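Luciferase-like monooxygenase (Streptomyces bottropensis, PDB 7BIP) probably acts as a luciferase-like monooxygenase, an oxygen-inserting enzyme, in the biosynthesis of the aromatic polyketide rishirilide. Local coordinates at residues T83-M94 and H153-T164. Residues are numbered along the deposited sequence; the frame is centred on the assembly and turned at random.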
loop_
_atom_site.group_PDB
_atom_site.type_symbol
_atom_site.label_atom_id
_atom_site.label_comp_id
_atom_site.label_asym_id
_atom_site.label_seq_id
_atom_site.Cartn_x
_atom_site.Cartn_y
_atom_site.Cartn_z
ATOM N N THR A 83 6.127 -7.196 -10.233
ATOM C CA THR A 83 6.516 -5.912 -9.706
ATOM C C THR A 83 8.009 -5.742 -9.946
ATOM O O THR A 83 8.664 -6.583 -10.571
ATOM C CB THR A 83 6.110 -5.789 -8.234
ATOM O OG1 THR A 83 6.382 -4.465 -7.756
ATOM C CG2 THR A 83 6.841 -6.822 -7.374
ATOM N N HIS A 84 8.527 -4.625 -9.496
ATOM C CA HIS A 84 9.946 -4.330 -9.501
ATOM C C HIS A 84 10.495 -4.485 -8.090
ATOM O O HIS A 84 9.873 -4.005 -7.135
ATOM C CB HIS A 84 10.170 -2.897 -9.981
ATOM C CG HIS A 84 11.584 -2.590 -10.351
ATOM N ND1 HIS A 84 12.607 -2.556 -9.429
ATOM C CD2 HIS A 84 12.139 -2.270 -11.545
ATOM C CE1 HIS A 84 13.738 -2.257 -10.042
ATOM N NE2 HIS A 84 13.480 -2.063 -11.322
ATOM N N PRO A 85 11.645 -5.140 -7.907
ATOM C CA PRO A 85 12.134 -5.366 -6.531
ATOM C C PRO A 85 12.375 -4.090 -5.744
ATOM O O PRO A 85 12.250 -4.113 -4.515
ATOM C CB PRO A 85 13.442 -6.147 -6.733
ATOM C CG PRO A 85 13.789 -5.974 -8.168
ATOM C CD PRO A 85 12.507 -5.781 -8.913
ATOM N N LEU A 86 12.734 -2.980 -6.400
ATOM C CA LEU A 86 12.891 -1.727 -5.665
ATOM C C LEU A 86 11.580 -1.326 -5.005
ATOM O O LEU A 86 11.557 -0.884 -3.850
ATOM C CB LEU A 86 13.359 -0.615 -6.603
ATOM C CG LEU A 86 14.791 -0.702 -7.134
ATOM C CD1 LEU A 86 14.993 0.351 -8.226
ATOM C CD2 LEU A 86 15.803 -0.523 -6.011
ATOM N N LYS A 87 10.483 -1.448 -5.743
ATOM C CA LYS A 87 9.173 -1.077 -5.221
ATOM C C LYS A 87 8.708 -2.051 -4.152
ATOM O O LYS A 87 8.166 -1.638 -3.119
ATOM C CB LYS A 87 8.175 -1.058 -6.368
ATOM C CG LYS A 87 8.484 -0.021 -7.395
ATOM C CD LYS A 87 8.220 1.329 -6.835
ATOM C CE LYS A 87 6.740 1.477 -6.580
ATOM N NZ LYS A 87 5.947 1.208 -7.813
ATOM N N LEU A 88 8.880 -3.348 -4.409
ATOM C CA LEU A 88 8.462 -4.357 -3.448
ATOM C C LEU A 88 9.239 -4.217 -2.147
ATOM O O LEU A 88 8.654 -4.218 -1.056
ATOM C CB LEU A 88 8.651 -5.747 -4.049
ATOM C CG LEU A 88 8.045 -6.924 -3.292
ATOM C CD1 LEU A 88 6.576 -6.668 -2.944
ATOM C CD2 LEU A 88 8.187 -8.133 -4.196
ATOM N N ALA A 89 10.567 -4.091 -2.238
ATOM C CA ALA A 89 11.356 -3.913 -1.024
ATOM C C ALA A 89 10.940 -2.651 -0.282
ATOM O O ALA A 89 10.806 -2.661 0.948
ATOM C CB ALA A 89 12.846 -3.862 -1.358
ATOM N N GLY A 90 10.719 -1.558 -1.022
ATOM C CA GLY A 90 10.392 -0.292 -0.382
ATOM C C GLY A 90 9.048 -0.312 0.324
ATOM O O GLY A 90 8.949 0.106 1.481
ATOM N N LYS A 91 7.991 -0.788 -0.360
ATOM C CA LYS A 91 6.676 -0.755 0.290
ATOM C C LYS A 91 6.622 -1.718 1.464
ATOM O O LYS A 91 5.987 -1.416 2.483
ATOM C CB LYS A 91 5.546 -1.049 -0.709
ATOM C CG LYS A 91 5.451 -2.488 -1.205
ATOM C CD LYS A 91 4.206 -2.677 -2.089
ATOM C CE LYS A 91 4.334 -1.932 -3.399
ATOM N NZ LYS A 91 3.297 -2.401 -4.372
ATOM N N LEU A 92 7.315 -2.853 1.373
ATOM C CA LEU A 92 7.307 -3.786 2.496
ATOM C C LEU A 92 8.103 -3.237 3.675
ATOM O O LEU A 92 7.741 -3.472 4.833
ATOM C CB LEU A 92 7.863 -5.139 2.064
ATOM C CG LEU A 92 6.951 -5.960 1.143
ATOM C CD1 LEU A 92 7.770 -7.085 0.541
ATOM C CD2 LEU A 92 5.707 -6.495 1.884
ATOM N N ALA A 93 9.189 -2.500 3.405
ATOM C CA ALA A 93 9.914 -1.853 4.493
ATOM C C ALA A 93 9.058 -0.782 5.177
ATOM O O ALA A 93 9.074 -0.660 6.412
ATOM C CB ALA A 93 11.241 -1.267 3.982
ATOM N N MET A 94 8.279 -0.014 4.401
ATOM C CA MET A 94 7.348 0.924 5.026
ATOM C C MET A 94 6.367 0.192 5.933
ATOM O O MET A 94 6.111 0.608 7.071
ATOM C CB MET A 94 6.586 1.715 3.963
ATOM C CG MET A 94 7.424 2.689 3.133
ATOM S SD MET A 94 6.349 3.480 1.904
ATOM C CE MET A 94 5.381 4.618 2.902
ATOM N N HIS A 153 16.323 -6.943 -13.883
ATOM C CA HIS A 153 16.528 -5.562 -13.465
ATOM C C HIS A 153 17.985 -5.363 -13.091
ATOM O O HIS A 153 18.597 -6.249 -12.493
ATOM C CB HIS A 153 15.627 -5.209 -12.276
ATOM C CG HIS A 153 14.182 -5.509 -12.516
ATOM N ND1 HIS A 153 13.550 -6.620 -11.997
ATOM C CD2 HIS A 153 13.254 -4.858 -13.257
ATOM C CE1 HIS A 153 12.290 -6.630 -12.394
ATOM N NE2 HIS A 153 12.084 -5.571 -13.155
ATOM N N ARG A 154 18.544 -4.209 -13.461
ATOM C CA ARG A 154 19.916 -3.864 -13.117
ATOM C C ARG A 154 19.937 -2.491 -12.463
ATOM O O ARG A 154 19.410 -1.525 -13.024
ATOM C CB ARG A 154 20.821 -3.869 -14.344
ATOM C CG ARG A 154 20.873 -5.224 -15.028
ATOM C CD ARG A 154 21.831 -5.199 -16.209
ATOM N NE ARG A 154 21.136 -4.799 -17.430
ATOM C CZ ARG A 154 21.619 -3.941 -18.318
ATOM N NH1 ARG A 154 22.808 -3.387 -18.129
ATOM N NH2 ARG A 154 20.910 -3.640 -19.394
ATOM N N PHE A 155 20.547 -2.402 -11.287
ATOM C CA PHE A 155 20.562 -1.123 -10.591
ATOM C C PHE A 155 21.670 -1.156 -9.553
ATOM O O PHE A 155 22.159 -2.224 -9.177
ATOM C CB PHE A 155 19.205 -0.819 -9.935
ATOM C CG PHE A 155 18.675 -1.929 -9.051
ATOM C CD1 PHE A 155 19.163 -2.122 -7.766
ATOM C CD2 PHE A 155 17.655 -2.761 -9.504
ATOM C CE1 PHE A 155 18.662 -3.149 -6.960
ATOM C CE2 PHE A 155 17.156 -3.776 -8.715
ATOM C CZ PHE A 155 17.664 -3.973 -7.434
ATOM N N GLY A 156 22.057 0.025 -9.093
ATOM C CA GLY A 156 23.002 0.121 -8.010
ATOM C C GLY A 156 24.348 0.651 -8.451
ATOM O O GLY A 156 24.654 0.703 -9.648
ATOM N N PRO A 157 25.201 1.036 -7.483
ATOM C CA PRO A 157 24.933 0.906 -6.043
ATOM C C PRO A 157 23.847 1.845 -5.511
ATOM O O PRO A 157 23.878 3.054 -5.778
ATOM C CB PRO A 157 26.284 1.233 -5.400
ATOM C CG PRO A 157 27.020 2.044 -6.421
ATOM C CD PRO A 157 26.564 1.533 -7.755
ATOM N N VAL A 158 22.881 1.270 -4.781
ATOM C CA VAL A 158 21.805 2.021 -4.146
ATOM C C VAL A 158 21.599 1.451 -2.751
ATOM O O VAL A 158 21.968 0.313 -2.461
ATOM C CB VAL A 158 20.474 1.969 -4.934
ATOM C CG1 VAL A 158 20.578 2.777 -6.225
ATOM C CG2 VAL A 158 20.057 0.511 -5.184
ATOM N N THR A 159 20.996 2.257 -1.880
ATOM C CA THR A 159 20.562 1.790 -0.569
ATOM C C THR A 159 19.091 2.141 -0.407
ATOM O O THR A 159 18.719 3.319 -0.463
ATOM C CB THR A 159 21.389 2.402 0.565
ATOM O OG1 THR A 159 22.779 2.142 0.345
ATOM C CG2 THR A 159 20.965 1.787 1.898
ATOM N N MET A 160 18.259 1.119 -0.236
ATOM C CA MET A 160 16.815 1.300 -0.171
ATOM C C MET A 160 16.394 1.846 1.186
ATOM O O MET A 160 16.782 1.315 2.230
ATOM C CB MET A 160 16.106 -0.029 -0.440
ATOM C CG MET A 160 14.582 0.022 -0.295
ATOM S SD MET A 160 13.766 1.209 -1.407
ATOM C CE MET A 160 14.483 0.762 -2.968
ATOM N N LEU A 161 15.601 2.907 1.164
ATOM C CA LEU A 161 14.951 3.445 2.342
ATOM C C LEU A 161 13.455 3.191 2.248
ATOM O O LEU A 161 12.920 2.979 1.154
ATOM C CB LEU A 161 15.210 4.956 2.470
ATOM C CG LEU A 161 16.663 5.364 2.732
ATOM C CD1 LEU A 161 16.760 6.887 2.678
ATOM C CD2 LEU A 161 17.168 4.838 4.069
ATOM N N PRO A 162 12.751 3.150 3.379
ATOM C CA PRO A 162 13.322 3.123 4.725
ATOM C C PRO A 162 13.998 1.779 4.975
ATOM O O PRO A 162 13.668 0.780 4.323
ATOM C CB PRO A 162 12.102 3.302 5.625
ATOM C CG PRO A 162 10.962 2.635 4.824
ATOM C CD PRO A 162 11.288 2.935 3.379
ATOM N N ARG A 163 14.971 1.746 5.873
ATOM C CA ARG A 163 15.457 0.453 6.313
ATOM C C ARG A 163 14.350 -0.260 7.076
ATOM O O ARG A 163 13.453 0.371 7.631
ATOM C CB ARG A 163 16.700 0.616 7.179
ATOM C CG ARG A 163 17.749 1.559 6.563
ATOM C CD ARG A 163 18.211 1.110 5.177
ATOM N NE ARG A 163 19.101 -0.047 5.236
ATOM C CZ ARG A 163 19.228 -0.939 4.258
ATOM N NH1 ARG A 163 20.066 -1.965 4.382
ATOM N NH2 ARG A 163 18.504 -0.812 3.159
ATOM N N THR A 164 14.400 -1.590 7.084
ATOM C CA THR A 164 13.344 -2.315 7.781
ATOM C C THR A 164 13.450 -2.131 9.299
ATOM O O THR A 164 14.483 -1.728 9.852
ATOM C CB THR A 164 13.380 -3.806 7.428
ATOM O OG1 THR A 164 14.648 -4.358 7.799
ATOM C CG2 THR A 164 13.171 -4.002 5.924
#
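Helix 85-98 of the TIM-barrel fold, which follows barrel strand 72-78, is flanked here by the second strand of a small antiparallel hairpin, 146-149 with 154-158, and by the loop leading back toward barrel strand 171-175. At the helix start, H84, H153 and F155 form an aromatic cluster. H84 is the N-cap: its ND1 accepts from L86 N at 3.1 Å, and L86 N lies in the ring plane, which helps hold the ring's rotation. With CG anti to the backbone N (chi1 -166°), the ring stands beside its own carbonyl carbon, where ND1 faces L86 N and the ring reaches H153. The flat H153 ring lies over one face of H84, H84 CD2 3.3 Å from H153 CD2 and the planes inclined at 46°. The CD of P85, a residue suited to a helix's first turn because it needs no N-H partner there, rests 3.4 Å from H153 ND1. F155's wide ring offers its edge to P85 CG and a face to L86 CD2, a CH-pi contact 4.0 Å from the centroid; the same methyl touches M160 CE at 3.6 Å. M160, bent at chi2 and chi3, lays its flexible thioether along the helix, with SD 3.8 Å from CA of G90, where the missing side chain admits the sulfur. Farther along, the small A93 brings CB within 3.2 Å of P162 O and touches T164 CG2, while P162, after a cis peptide bond, presses its ring on M94 CG. No direct hydrogen bond crosses; N97 bridges A93 O and R163 O, and van der Waals and ring contacts do the rest, against a helix start secured by the capping bond within segment 83-94.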